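Long-range contacts in probable hydrolase (Pseudomonas aeruginosa, PDB 3OM8), which probably hydrolyses ester or lactone bonds as an alpha/beta-hydrolase, perhaps acting as a 3-oxoadipate enol-lactonase: residues L9-Y19 with R78-A89; L21-L32 with L47-R58. All blocks are in the same frame, centred on the assembly; numbering follows the deposited sequence.

Interaction 1 of 2, residues L9-Y19 with R78-A89; sequences LATSDGASLAY and RLGEDVLELLDA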
loop_
_atom_site.group_PDB
_atom_site.type_symbol
_atom_site.label_atom_id
_atom_site.label_comp_id
_atom_site.label_asym_id
_atom_site.label_seq_id
_atom_site.Cartn_x
_atom_site.Cartn_y
_atom_site.Cartn_z
ATOM N N LEU B 9 -5.866 35.650 -11.861
ATOM C CA LEU B 9 -4.592 35.804 -12.539
ATOM C C LEU B 9 -4.816 35.806 -14.049
ATOM O O LEU B 9 -5.477 34.912 -14.585
ATOM C CB LEU B 9 -3.656 34.652 -12.169
ATOM C CG LEU B 9 -2.338 34.612 -12.939
ATOM C CD1 LEU B 9 -1.438 35.758 -12.505
ATOM C CD2 LEU B 9 -1.646 33.275 -12.736
ATOM N N ALA B 10 -4.274 36.808 -14.733
ATOM C CA ALA B 10 -4.303 36.808 -16.185
ATOM C C ALA B 10 -3.064 36.085 -16.672
ATOM O O ALA B 10 -1.949 36.547 -16.458
ATOM C CB ALA B 10 -4.347 38.239 -16.734
ATOM N N THR B 11 -3.263 34.949 -17.325
ATOM C CA THR B 11 -2.157 34.157 -17.841
ATOM C C THR B 11 -1.511 34.788 -19.067
ATOM O O THR B 11 -2.092 35.664 -19.719
ATOM C CB THR B 11 -2.631 32.755 -18.222
ATOM O OG1 THR B 11 -3.567 32.847 -19.300
ATOM C CG2 THR B 11 -3.310 32.094 -17.040
ATOM N N SER B 12 -0.312 34.313 -19.388
ATOM C CA SER B 12 0.437 34.801 -20.538
ATOM C C SER B 12 -0.291 34.570 -21.864
ATOM O O SER B 12 -0.012 35.257 -22.854
ATOM C CB SER B 12 1.804 34.126 -20.595
ATOM O OG SER B 12 1.658 32.720 -20.683
ATOM N N ASP B 13 -1.203 33.601 -21.894
ATOM C CA ASP B 13 -1.926 33.283 -23.126
ATOM C C ASP B 13 -3.374 33.770 -23.095
ATOM O O ASP B 13 -4.212 33.308 -23.871
ATOM C CB ASP B 13 -1.875 31.783 -23.420
ATOM C CG ASP B 13 -2.673 30.966 -22.423
ATOM O OD1 ASP B 13 -2.796 31.402 -21.259
ATOM O OD2 ASP B 13 -3.178 29.888 -22.807
ATOM N N GLY B 14 -3.668 34.693 -22.186
ATOM C CA GLY B 14 -4.937 35.403 -22.198
ATOM C C GLY B 14 -6.141 34.679 -21.619
ATOM O O GLY B 14 -7.267 34.887 -22.073
ATOM N N ALA B 15 -5.916 33.820 -20.628
ATOM C CA ALA B 15 -7.028 33.266 -19.864
ATOM C C ALA B 15 -7.033 33.917 -18.488
ATOM O O ALA B 15 -6.107 34.646 -18.146
ATOM C CB ALA B 15 -6.915 31.769 -19.760
ATOM N N SER B 16 -8.084 33.679 -17.712
ATOM C CA SER B 16 -8.160 34.185 -16.347
ATOM C C SER B 16 -8.343 33.014 -15.383
ATOM O O SER B 16 -9.285 32.233 -15.526
ATOM C CB SER B 16 -9.317 35.176 -16.210
ATOM O OG SER B 16 -9.405 35.704 -14.897
ATOM N N LEU B 17 -7.431 32.883 -14.419
ATOM C CA LEU B 17 -7.499 31.811 -13.411
ATOM C C LEU B 17 -7.939 32.342 -12.053
ATOM O O LEU B 17 -7.352 33.282 -11.526
ATOM C CB LEU B 17 -6.145 31.115 -13.259
ATOM C CG LEU B 17 -5.620 30.384 -14.492
ATOM C CD1 LEU B 17 -4.284 29.737 -14.182
ATOM C CD2 LEU B 17 -6.625 29.352 -14.960
ATOM N N ALA B 18 -8.982 31.743 -11.496
ATOM C CA ALA B 18 -9.472 32.142 -10.190
ATOM C C ALA B 18 -8.692 31.396 -9.117
ATOM O O ALA B 18 -8.467 30.195 -9.233
ATOM C CB ALA B 18 -10.940 31.834 -10.072
ATOM N N TYR B 19 -8.284 32.099 -8.069
ATOM C CA TYR B 19 -7.554 31.460 -6.984
ATOM C C TYR B 19 -7.796 32.147 -5.644
ATOM O O TYR B 19 -8.293 33.276 -5.602
ATOM C CB TYR B 19 -6.057 31.405 -7.310
ATOM C CG TYR B 19 -5.345 32.740 -7.278
ATOM C CD1 TYR B 19 -4.588 33.118 -6.177
ATOM C CD2 TYR B 19 -5.414 33.612 -8.348
ATOM C CE1 TYR B 19 -3.922 34.335 -6.141
ATOM C CE2 TYR B 19 -4.753 34.831 -8.324
ATOM C CZ TYR B 19 -4.006 35.188 -7.224
ATOM O OH TYR B 19 -3.351 36.400 -7.203
ATOM N N ARG B 78 0.849 23.360 -20.606
ATOM C CA ARG B 78 0.098 24.589 -20.371
ATOM C C ARG B 78 -0.578 24.573 -19.001
ATOM O O ARG B 78 -0.616 25.594 -18.320
ATOM C CB ARG B 78 -0.948 24.798 -21.469
ATOM C CG ARG B 78 -1.745 26.091 -21.342
ATOM C CD ARG B 78 -0.847 27.331 -21.397
ATOM N NE ARG B 78 -0.779 27.991 -20.098
ATOM C CZ ARG B 78 -0.109 29.112 -19.848
ATOM N NH1 ARG B 78 -0.116 29.620 -18.622
ATOM N NH2 ARG B 78 0.567 29.723 -20.811
ATOM N N LEU B 79 -1.120 23.424 -18.605
ATOM C CA LEU B 79 -1.735 23.292 -17.283
ATOM C C LEU B 79 -0.693 23.437 -16.157
ATOM O O LEU B 79 -0.997 23.916 -15.065
ATOM C CB LEU B 79 -2.461 21.952 -17.158
ATOM C CG LEU B 79 -3.579 21.665 -18.158
ATOM C CD1 LEU B 79 -4.202 20.300 -17.873
ATOM C CD2 LEU B 79 -4.638 22.760 -18.111
ATOM N N GLY B 80 0.535 23.016 -16.428
ATOM C CA GLY B 80 1.618 23.185 -15.479
ATOM C C GLY B 80 2.071 24.631 -15.414
ATOM O O GLY B 80 2.361 25.152 -14.338
ATOM N N GLU B 81 2.128 25.286 -16.571
ATOM C CA GLU B 81 2.539 26.682 -16.628
ATOM C C GLU B 81 1.580 27.582 -15.851
ATOM O O GLU B 81 1.991 28.587 -15.263
ATOM C CB GLU B 81 2.666 27.148 -18.080
ATOM C CG GLU B 81 3.917 26.640 -18.772
ATOM C CD GLU B 81 5.187 27.276 -18.223
ATOM O OE1 GLU B 81 5.134 28.453 -17.791
ATOM O OE2 GLU B 81 6.241 26.601 -18.229
ATOM N N ASP B 82 0.301 27.217 -15.848
ATOM C CA ASP B 82 -0.689 27.938 -15.058
ATOM C C ASP B 82 -0.260 28.009 -13.583
ATOM O O ASP B 82 -0.320 29.066 -12.950
ATOM C CB ASP B 82 -2.064 27.271 -15.184
ATOM C CG ASP B 82 -2.716 27.498 -16.553
ATOM O OD1 ASP B 82 -2.181 28.277 -17.382
ATOM O OD2 ASP B 82 -3.778 26.893 -16.798
ATOM N N VAL B 83 0.182 26.880 -13.038
ATOM C CA VAL B 83 0.644 26.853 -11.652
ATOM C C VAL B 83 1.879 27.739 -11.492
ATOM O O VAL B 83 1.935 28.586 -10.605
ATOM C CB VAL B 83 0.913 25.407 -11.157
ATOM C CG1 VAL B 83 1.541 25.419 -9.772
ATOM C CG2 VAL B 83 -0.389 24.597 -11.158
ATOM N N LEU B 84 2.852 27.568 -12.378
ATOM C CA LEU B 84 4.063 28.369 -12.312
ATOM C C LEU B 84 3.769 29.865 -12.328
ATOM O O LEU B 84 4.423 30.631 -11.621
ATOM C CB LEU B 84 5.025 27.995 -13.434
ATOM C CG LEU B 84 5.500 26.545 -13.366
ATOM C CD1 LEU B 84 6.518 26.271 -14.456
ATOM C CD2 LEU B 84 6.095 26.249 -12.006
ATOM N N GLU B 85 2.782 30.280 -13.118
ATOM C CA GLU B 85 2.439 31.700 -13.212
ATOM C C GLU B 85 1.702 32.189 -11.965
ATOM O O GLU B 85 1.840 33.351 -11.575
ATOM C CB GLU B 85 1.625 31.999 -14.480
ATOM C CG GLU B 85 2.381 31.729 -15.780
ATOM C CD GLU B 85 1.647 32.240 -17.022
ATOM O OE1 GLU B 85 0.894 33.236 -16.916
ATOM O OE2 GLU B 85 1.835 31.648 -18.107
ATOM N N LEU B 86 0.914 31.308 -11.349
ATOM C CA LEU B 86 0.330 31.597 -10.042
ATOM C C LEU B 86 1.441 31.836 -9.016
ATOM O O LEU B 86 1.416 32.816 -8.263
ATOM C CB LEU B 86 -0.538 30.436 -9.569
ATOM C CG LEU B 86 -1.944 30.312 -10.134
ATOM C CD1 LEU B 86 -2.568 29.025 -9.631
ATOM C CD2 LEU B 86 -2.772 31.516 -9.715
ATOM N N LEU B 87 2.413 30.931 -8.985
ATOM C CA LEU B 87 3.507 31.048 -8.027
ATOM C C LEU B 87 4.260 32.349 -8.267
ATOM O O LEU B 87 4.545 33.085 -7.326
ATOM C CB LEU B 87 4.450 29.835 -8.088
ATOM C CG LEU B 87 3.850 28.497 -7.616
ATOM C CD1 LEU B 87 4.866 27.369 -7.666
ATOM C CD2 LEU B 87 3.269 28.590 -6.214
ATOM N N ASP B 88 4.554 32.642 -9.531
ATOM C CA ASP B 88 5.235 33.884 -9.886
ATOM C C ASP B 88 4.457 35.094 -9.374
ATOM O O ASP B 88 5.032 36.030 -8.813
ATOM C CB ASP B 88 5.421 33.991 -11.409
ATOM C CG ASP B 88 6.354 32.926 -11.957
ATOM O OD1 ASP B 88 6.436 32.768 -13.196
ATOM O OD2 ASP B 88 7.012 32.245 -11.141
ATOM N N ALA B 89 3.143 35.070 -9.570
ATOM C CA ALA B 89 2.308 36.200 -9.178
ATOM C C ALA B 89 2.345 36.394 -7.668
ATOM O O ALA B 89 2.251 37.517 -7.182
ATOM C CB ALA B 89 0.868 36.015 -9.665
#
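The beta hairpin at the edge of the central sheet formed by the N-terminal strands lies on helix 76-90, and the two meet through a polar patch at the hairpin turn and an apolar one along its strands. In the type I turn from Thr11 to Gly14, Ser12 grips the carboxylate of Glu85 with two bonds. Its backbone N gives a hydrogen bond of 3.0 Å to Glu85 OE1, on the lone pair syn to the other oxygen, while its OG donates to Glu85 OE2 at 2.8 Å from the syn side, somewhat out of its plane. With chi1 at 59°, OG sits between the backbone N and the carbonyl carbon of Ser12, which lets hydroxyl and amide hold the same carboxylate. Arg78 NH2 donates to Ser12 OG at 3.2 Å, in the plane of the guanidinium. The same guanidinium is held flat along its rim by salt bridges: NE and NH1 both point at Asp82 OD1, and NH1 also reaches Glu85 OE2 at 2.9 Å, from the opposite face of the Glu85 carboxylate to Ser12 OG. Asp13 stacks its carboxylate over Arg78, the two planes only 4° apart; OD1 to NH2 is a long 3.8 Å, a purely electrostatic pairing. Arg62 adds a second positive charge, bridging to both Asp13 and Asp82, which probably eases the crowding of acids.

Leu9 CD2 rests on the helix backbone, 3.5 Å from Leu86 N, and its CD1 meets Ala89 CB. Leu86 CD2 touches Leu9 too, and lies over one face of the Tyr19 ring in a CH-pi contact, 4.0 Å from the centroid. Leu17 CD1 presses on Asp82 CB at 3.5 Å. This is the N-terminal hairpin of an alpha/beta-hydrolase fold, packed on a helix that flanks the sheet.

Interaction 2 of 2, residues L21-L32 with L47-R58; sequences LDGAAEKPLLAL and LPALTRHFRVLR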
loop_
_atom_site.group_PDB
_atom_site.type_symbol
_atom_site.label_atom_id
_atom_site.label_comp_id
_atom_site.label_asym_id
_atom_site.label_seq_id
_atom_site.Cartn_x
_atom_site.Cartn_y
_atom_site.Cartn_z
ATOM N N LEU B 21 -6.032 32.201 -1.311
ATOM C CA LEU B 21 -5.132 31.725 -0.268
ATOM C C LEU B 21 -5.846 31.665 1.078
ATOM O O LEU B 21 -6.640 32.547 1.420
ATOM C CB LEU B 21 -3.891 32.607 -0.190
ATOM C CG LEU B 21 -3.077 32.551 -1.482
ATOM C CD1 LEU B 21 -2.716 33.940 -1.970
ATOM C CD2 LEU B 21 -1.839 31.698 -1.305
ATOM N N ASP B 22 -5.573 30.600 1.825
ATOM C CA ASP B 22 -6.113 30.434 3.171
ATOM C C ASP B 22 -4.996 30.130 4.143
ATOM O O ASP B 22 -4.037 29.447 3.794
ATOM C CB ASP B 22 -7.157 29.318 3.209
ATOM C CG ASP B 22 -8.459 29.723 2.545
ATOM O OD1 ASP B 22 -9.302 30.327 3.241
ATOM O OD2 ASP B 22 -8.628 29.449 1.328
ATOM N N GLY B 23 -5.121 30.647 5.359
ATOM C CA GLY B 23 -4.131 30.403 6.397
ATOM C C GLY B 23 -3.148 31.546 6.568
ATOM O O GLY B 23 -3.087 32.455 5.739
ATOM N N ALA B 24 -2.370 31.493 7.645
ATOM C CA ALA B 24 -1.426 32.555 7.967
ATOM C C ALA B 24 -0.337 32.668 6.916
ATOM O O ALA B 24 0.215 31.663 6.470
ATOM C CB ALA B 24 -0.816 32.324 9.342
ATOM N N ALA B 25 -0.025 33.904 6.543
ATOM C CA ALA B 25 0.911 34.198 5.461
ATOM C C ALA B 25 2.348 33.712 5.698
ATOM O O ALA B 25 3.057 33.366 4.752
ATOM C CB ALA B 25 0.899 35.699 5.162
ATOM N N GLU B 26 2.781 33.693 6.953
ATOM C CA GLU B 26 4.162 33.325 7.265
ATOM C C GLU B 26 4.421 31.827 7.140
ATOM O O GLU B 26 5.567 31.399 7.027
ATOM C CB GLU B 26 4.560 33.807 8.666
ATOM C CG GLU B 26 3.575 33.448 9.769
ATOM C CD GLU B 26 2.486 34.497 9.943
ATOM O OE1 GLU B 26 2.494 35.510 9.204
ATOM O OE2 GLU B 26 1.623 34.307 10.828
ATOM N N LYS B 27 3.357 31.035 7.160
ATOM C CA LYS B 27 3.496 29.588 7.100
ATOM C C LYS B 27 3.874 29.133 5.698
ATOM O O LYS B 27 3.614 29.830 4.731
ATOM C CB LYS B 27 2.217 28.910 7.590
ATOM C CG LYS B 27 2.086 28.946 9.105
ATOM C CD LYS B 27 0.737 28.464 9.590
ATOM C CE LYS B 27 0.624 28.630 11.098
ATOM N NZ LYS B 27 -0.775 28.453 11.573
ATOM N N PRO B 28 4.503 27.958 5.588
ATOM C CA PRO B 28 4.985 27.425 4.308
ATOM C C PRO B 28 3.834 27.216 3.332
ATOM O O PRO B 28 2.735 26.860 3.761
ATOM C CB PRO B 28 5.583 26.076 4.696
ATOM C CG PRO B 28 5.851 26.182 6.173
ATOM C CD PRO B 28 4.734 27.024 6.697
ATOM N N LEU B 29 4.092 27.416 2.043
ATOM C CA LEU B 29 3.034 27.386 1.026
ATOM C C LEU B 29 2.746 25.968 0.559
ATOM O O LEU B 29 3.658 25.227 0.184
ATOM C CB LEU B 29 3.417 28.270 -0.171
ATOM C CG LEU B 29 2.358 28.851 -1.141
ATOM C CD1 LEU B 29 1.780 27.791 -2.032
ATOM C CD2 LEU B 29 1.248 29.583 -0.413
ATOM N N LEU B 30 1.473 25.592 0.609
ATOM C CA LEU B 30 1.013 24.329 0.040
ATOM C C LEU B 30 -0.029 24.600 -1.044
ATOM O O LEU B 30 -1.086 25.174 -0.765
ATOM C CB LEU B 30 0.415 23.432 1.124
ATOM C CG LEU B 30 -0.344 22.212 0.598
ATOM C CD1 LEU B 30 0.570 21.315 -0.227
ATOM C CD2 LEU B 30 -0.970 21.435 1.730
ATOM N N ALA B 31 0.274 24.194 -2.278
ATOM C CA ALA B 31 -0.636 24.387 -3.408
ATOM C C ALA B 31 -1.426 23.121 -3.712
ATOM O O ALA B 31 -0.864 22.030 -3.780
ATOM C CB ALA B 31 0.128 24.848 -4.647
ATOM N N LEU B 32 -2.735 23.278 -3.883
ATOM C CA LEU B 32 -3.624 22.169 -4.219
ATOM C C LEU B 32 -4.103 22.298 -5.658
ATOM O O LEU B 32 -4.434 23.395 -6.104
ATOM C CB LEU B 32 -4.832 22.163 -3.281
ATOM C CG LEU B 32 -4.448 22.217 -1.798
ATOM C CD1 LEU B 32 -5.667 22.039 -0.912
ATOM C CD2 LEU B 32 -3.426 21.155 -1.517
ATOM N N LEU B 47 -9.346 22.116 4.703
ATOM C CA LEU B 47 -8.790 23.420 5.067
ATOM C C LEU B 47 -8.389 23.545 6.543
ATOM O O LEU B 47 -7.264 23.943 6.850
ATOM C CB LEU B 47 -9.761 24.554 4.702
ATOM C CG LEU B 47 -9.564 25.360 3.420
ATOM C CD1 LEU B 47 -10.180 26.750 3.606
ATOM C CD2 LEU B 47 -8.100 25.487 3.028
ATOM N N PRO B 48 -9.313 23.240 7.466
ATOM C CA PRO B 48 -8.956 23.446 8.877
ATOM C C PRO B 48 -7.662 22.726 9.273
ATOM O O PRO B 48 -6.771 23.360 9.842
ATOM C CB PRO B 48 -10.161 22.878 9.628
ATOM C CG PRO B 48 -11.317 23.118 8.647
ATOM C CD PRO B 48 -10.723 22.839 7.294
ATOM N N ALA B 49 -7.548 21.440 8.958
ATOM C CA ALA B 49 -6.332 20.700 9.292
ATOM C C ALA B 49 -5.118 21.191 8.495
ATOM O O ALA B 49 -4.013 21.297 9.030
ATOM C CB ALA B 49 -6.531 19.201 9.100
ATOM N N LEU B 50 -5.315 21.494 7.218
ATOM C CA LEU B 50 -4.196 21.920 6.386
ATOM C C LEU B 50 -3.645 23.279 6.807
ATOM O O LEU B 50 -2.432 23.473 6.845
ATOM C CB LEU B 50 -4.580 21.935 4.904
ATOM C CG LEU B 50 -4.758 20.566 4.250
ATOM C CD1 LEU B 50 -5.084 20.722 2.793
ATOM C CD2 LEU B 50 -3.493 19.740 4.418
ATOM N N THR B 51 -4.536 24.210 7.134
ATOM C CA THR B 51 -4.130 25.589 7.409
ATOM C C THR B 51 -3.554 25.762 8.796
ATOM O O THR B 51 -3.081 26.847 9.140
ATOM C CB THR B 51 -5.290 26.604 7.242
ATOM O OG1 THR B 51 -6.354 26.295 8.153
ATOM C CG2 THR B 51 -5.813 26.613 5.792
ATOM N N ARG B 52 -3.608 24.701 9.596
ATOM C CA ARG B 52 -2.957 24.707 10.908
ATOM C C ARG B 52 -1.455 24.829 10.739
ATOM O O ARG B 52 -0.783 25.416 11.570
ATOM C CB ARG B 52 -3.279 23.437 11.698
ATOM C CG ARG B 52 -4.528 23.531 12.562
ATOM C CD ARG B 52 -4.561 22.423 13.629
ATOM N NE ARG B 52 -5.785 21.626 13.540
ATOM C CZ ARG B 52 -5.872 20.428 12.959
ATOM N NH1 ARG B 52 -7.041 19.797 12.927
ATOM N NH2 ARG B 52 -4.799 19.855 12.414
ATOM N N HIS B 53 -0.944 24.287 9.637
ATOM C CA HIS B 53 0.493 24.208 9.397
ATOM C C HIS B 53 0.973 24.941 8.129
ATOM O O HIS B 53 2.130 25.355 8.040
ATOM C CB HIS B 53 0.893 22.743 9.329
ATOM C CG HIS B 53 0.386 21.932 10.483
ATOM N ND1 HIS B 53 1.121 21.733 11.635
ATOM C CD2 HIS B 53 -0.786 21.278 10.666
ATOM C CE1 HIS B 53 0.424 20.986 12.473
ATOM N NE2 HIS B 53 -0.736 20.697 11.910
ATOM N N PHE B 54 0.093 25.104 7.147
ATOM C CA PHE B 54 0.522 25.678 5.873
ATOM C C PHE B 54 -0.377 26.799 5.390
ATOM O O PHE B 54 -1.548 26.866 5.759
ATOM C CB PHE B 54 0.583 24.592 4.795
ATOM C CG PHE B 54 1.420 23.408 5.175
ATOM C CD1 PHE B 54 2.798 23.443 5.032
ATOM C CD2 PHE B 54 0.830 22.257 5.683
ATOM C CE1 PHE B 54 3.580 22.355 5.396
ATOM C CE2 PHE B 54 1.600 21.163 6.045
ATOM C CZ PHE B 54 2.979 21.210 5.902
ATOM N N ARG B 55 0.197 27.698 4.596
ATOM C CA ARG B 55 -0.593 28.624 3.807
ATOM C C ARG B 55 -1.046 27.845 2.588
ATOM O O ARG B 55 -0.220 27.344 1.825
ATOM C CB ARG B 55 0.256 29.810 3.369
ATOM C CG ARG B 55 -0.541 30.996 2.877
ATOM C CD ARG B 55 0.386 32.055 2.349
ATOM N NE ARG B 55 -0.293 33.335 2.186
ATOM C CZ ARG B 55 0.205 34.350 1.492
ATOM N NH1 ARG B 55 -0.471 35.485 1.397
ATOM N NH2 ARG B 55 1.382 34.221 0.893
ATOM N N VAL B 56 -2.359 27.722 2.416
ATOM C CA VAL B 56 -2.903 26.906 1.331
ATOM C C VAL B 56 -3.333 27.719 0.103
ATOM O O VAL B 56 -4.261 28.530 0.169
ATOM C CB VAL B 56 -4.079 26.039 1.826
ATOM C CG1 VAL B 56 -4.659 25.207 0.688
ATOM C CG2 VAL B 56 -3.617 25.141 2.958
ATOM N N LEU B 57 -2.644 27.497 -1.012
ATOM C CA LEU B 57 -3.033 28.078 -2.292
ATOM C C LEU B 57 -3.950 27.117 -3.025
ATOM O O LEU B 57 -3.564 25.981 -3.290
ATOM C CB LEU B 57 -1.808 28.351 -3.163
ATOM C CG LEU B 57 -2.106 28.674 -4.638
ATOM C CD1 LEU B 57 -2.677 30.069 -4.770
ATOM C CD2 LEU B 57 -0.844 28.549 -5.473
ATOM N N ARG B 58 -5.164 27.575 -3.329
ATOM C CA ARG B 58 -6.125 26.810 -4.129
ATOM C C ARG B 58 -6.483 27.588 -5.397
ATOM O O ARG B 58 -6.473 28.816 -5.389
ATOM C CB ARG B 58 -7.396 26.529 -3.328
ATOM C CG ARG B 58 -7.245 25.448 -2.259
ATOM C CD ARG B 58 -8.579 25.154 -1.617
ATOM N NE ARG B 58 -9.083 26.294 -0.863
ATOM C CZ ARG B 58 -10.328 26.396 -0.405
ATOM N NH1 ARG B 58 -11.205 25.431 -0.636
ATOM N NH2 ARG B 58 -10.698 27.469 0.277
HETATM O O HOH W 1 -7.153 28.049 -0.250
#
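Arg55 runs from the central strand of three out over the loop that joins strands 16-22 and 29-33. It was modelled in two conformations, and the course of its side chain given here, that of one of them, is tentative. Its CB lies 3.6 Å from both Ala24 O and Lys27 O, and CG also faces Ala24 O. CD passes between Leu29 CD2 and Ala25 CA, and NE comes within 3.6 Å of Ala25 CA. At the tip, Ala25 CB and Leu21 CD2 lie off-centre over opposite faces of the guanidinium; the chain reaches there because it is extended from CG to NE.

The backbone of these strands belongs to the beta-alpha-beta unit of strand 29-33, helix 47-51 and strand 55-59. Leu30 N to Arg55 O and Leu32 N to Leu57 O bind parallel strands, whereas Asp22 and Val56 form an antiparallel hydrogen-bonded pair. Toward the helix, Leu32 meets Leu50 tip to tip, CD1 to CD1 at 4.0 Å.

Asp22 OD2 receives Arg58 NH2 at 3.1 Å from above the carboxylate plane. A water accepts from Arg58 NE, within hydrogen-bonding distance of Asp22 OD2 and Val56 O; Arg20 holds Asp22 OD1 and Asp44 takes Arg58 NH1.

Overall arrangement
Both interactions use strand 16-22, and both involve the same sheet: interaction 1 lays its outer hairpin on helix 76-90, while interaction 2 pairs the C-terminal end of that strand with strand 55-59, which pairs in turn with 29-33. Along the chain, interaction 2 is nested inside the loop that interaction 1 closes, and the two touch where Tyr19 and Leu87 pack on Leu57. Each is partly buried, but the burial differs. Interaction 1 combines a charged network at an exposed turn with an apolar patch of similar size, whereas interaction 2 owes its larger buried surface to strand pairing, leucines and the long side chain of Arg55, its exposed residues being mainly the connecting loop and Arg52.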